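Local coordinates for macrodomain protein (Streptomyces coelicolor, PDB 5E3B) that probably removes ADP-ribose by hydrolysis from ADP-ribosylated thymidine in DNA, as a macrodomain hydrolase whose disruption increases antibiotic production in the bacterium, at residues A[72-77]-A[101-106]. Residues are numbered along the deposited sequence; the frame is centred on the assembly and turned at random.
Sequences RAWHRD and NMIGQH
W74 and I103 form the apolar part of this contact, their side chains advancing from opposite directions to meet between helix 66-76 and strand 97-105. The six-membered end of the indole does the touching: CZ3 of W74 lies 3.5 Å from CD1 of I103, and CH2 of W74 lies 3.6 Å from CG1 of I103. The methyl group CD1 approaches the ring obliquely, at van der Waals distance. Three torsions account for the meeting. In W74 the indole swings anti to the backbone N (chi1 -171°), which carries its benzo end across to the strand; in I103, CG1 sits anti to the carbonyl carbon (chi1 -54°) and is thereby directed at the indole, and chi2 of -50° then turns CD1 onto CZ3.

A second, more polar approach involves the strand backbone. CZ3 of W74 comes within 3.7 Å of O of N101, again obliquely, as a van der Waals contact. No hydrogen bond joins the two segments at all, and their nearest CA atoms, those of W74 and N101, remain 10.3 Å apart, so side-chain length spans the gap.

The polar ends are satisfied by other partners. NE1 of W74 is hydrogen-bonded to OD1 of D82, and F83 meets the indole edge-to-face. The amide of N101 is held at both ends, OD1 by H44 on the adjacent strand 40-47 and ND2 by OE1 of Q89 and O of P67.

All three touching residues are buried, yet only 121 Å² of surface is lost in total. The chemistry implies a small dispersive join between helix and central sheet of the macrodomain, with the D82 bond at NE1 and the packing of F83 and I103 together restricting the indole.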
# COMPACT_ATOMS: atom_id res chain seq x y z
N ARG A 72 5.79 13.19 0.03
CA ARG A 72 6.75 14.17 -0.58
C ARG A 72 7.72 14.63 0.50
O ARG A 72 8.91 14.77 0.18
CB ARG A 72 5.98 15.31 -1.22
CG ARG A 72 5.15 14.92 -2.42
CD ARG A 72 4.79 16.13 -3.21
NE ARG A 72 3.85 15.83 -4.31
CZ ARG A 72 4.19 15.39 -5.52
NH1 ARG A 72 5.38 15.01 -5.82
NH2 ARG A 72 3.18 15.16 -6.35
N ALA A 73 7.24 14.86 1.72
CA ALA A 73 8.12 15.32 2.82
C ALA A 73 9.10 14.23 3.19
O ALA A 73 10.31 14.46 3.36
CB ALA A 73 7.31 15.71 3.99
N TRP A 74 8.62 12.99 3.28
CA TRP A 74 9.45 11.82 3.54
C TRP A 74 10.57 11.69 2.54
O TRP A 74 11.73 11.60 2.90
CB TRP A 74 8.54 10.61 3.69
CG TRP A 74 9.10 9.30 4.17
CD1 TRP A 74 10.06 9.10 5.13
CD2 TRP A 74 8.63 8.01 3.77
NE1 TRP A 74 10.23 7.72 5.34
CE2 TRP A 74 9.40 7.03 4.50
CE3 TRP A 74 7.68 7.57 2.83
CZ2 TRP A 74 9.17 5.67 4.35
CZ3 TRP A 74 7.48 6.19 2.64
CH2 TRP A 74 8.25 5.27 3.43
N HIS A 75 10.25 11.71 1.27
CA HIS A 75 11.26 11.67 0.23
C HIS A 75 12.22 12.93 0.32
O HIS A 75 13.44 12.74 0.23
CB HIS A 75 10.56 11.66 -1.10
CG HIS A 75 11.51 11.78 -2.23
ND1 HIS A 75 11.73 13.03 -2.81
CD2 HIS A 75 12.35 10.93 -2.83
CE1 HIS A 75 12.63 12.91 -3.75
NE2 HIS A 75 13.05 11.67 -3.78
N ARG A 76 11.66 14.12 0.51
CA ARG A 76 12.50 15.33 0.49
C ARG A 76 13.55 15.24 1.59
O ARG A 76 14.73 15.60 1.39
CB ARG A 76 11.61 16.53 0.66
CG ARG A 76 12.32 17.86 0.71
CD ARG A 76 11.15 18.87 0.60
NE ARG A 76 10.20 18.90 1.75
CZ ARG A 76 8.84 18.70 1.77
NH1 ARG A 76 8.28 18.85 2.96
NH2 ARG A 76 8.00 18.31 0.74
N ASP A 77 13.20 14.65 2.70
CA ASP A 77 14.04 14.60 3.90
C ASP A 77 14.78 13.28 4.06
O ASP A 77 15.24 12.93 5.15
CB ASP A 77 13.15 14.86 5.11
CG ASP A 77 12.50 16.29 5.10
OD1 ASP A 77 12.98 17.22 4.38
OD2 ASP A 77 11.48 16.50 5.81
N ASN A 101 1.86 4.09 2.58
CA ASN A 101 2.66 4.37 1.43
C ASN A 101 3.92 3.46 1.46
O ASN A 101 4.82 3.65 2.28
CB ASN A 101 3.14 5.82 1.40
CG ASN A 101 2.04 6.89 1.32
OD1 ASN A 101 0.95 6.71 0.81
ND2 ASN A 101 2.38 8.05 1.91
N MET A 102 3.90 2.43 0.62
CA MET A 102 4.94 1.38 0.58
C MET A 102 5.96 1.75 -0.51
O MET A 102 5.55 1.87 -1.66
CB MET A 102 4.39 0.03 0.23
CG MET A 102 3.34 -0.46 1.21
SD MET A 102 2.80 -2.19 0.93
CE MET A 102 1.92 -1.99 -0.56
N ILE A 103 7.22 1.80 -0.17
CA ILE A 103 8.23 2.09 -1.23
C ILE A 103 8.60 0.76 -1.85
O ILE A 103 9.48 0.03 -1.32
CB ILE A 103 9.44 2.85 -0.65
CG1 ILE A 103 9.07 4.13 0.11
CG2 ILE A 103 10.38 3.16 -1.82
CD1 ILE A 103 8.14 5.08 -0.63
N GLY A 104 7.92 0.46 -2.95
CA GLY A 104 8.04 -0.87 -3.52
C GLY A 104 8.53 -0.89 -4.90
O GLY A 104 8.86 -1.99 -5.39
N GLN A 105 8.55 0.25 -5.58
CA GLN A 105 8.84 0.34 -7.01
C GLN A 105 10.13 1.13 -7.17
O GLN A 105 10.30 2.22 -6.62
CB GLN A 105 7.69 1.02 -7.75
CG GLN A 105 8.01 1.36 -9.16
CD GLN A 105 6.94 2.19 -9.74
OE1 GLN A 105 5.89 2.37 -9.12
NE2 GLN A 105 7.21 2.78 -10.88
N HIS A 106 11.08 0.53 -7.88
CA HIS A 106 12.36 1.17 -8.12
C HIS A 106 12.33 1.95 -9.44
O HIS A 106 12.10 1.37 -10.50
CB HIS A 106 13.51 0.14 -8.20
CG HIS A 106 14.83 0.77 -8.51
ND1 HIS A 106 15.38 1.76 -7.73
CD2 HIS A 106 15.74 0.48 -9.47
CE1 HIS A 106 16.56 2.10 -8.22
NE2 HIS A 106 16.79 1.35 -9.29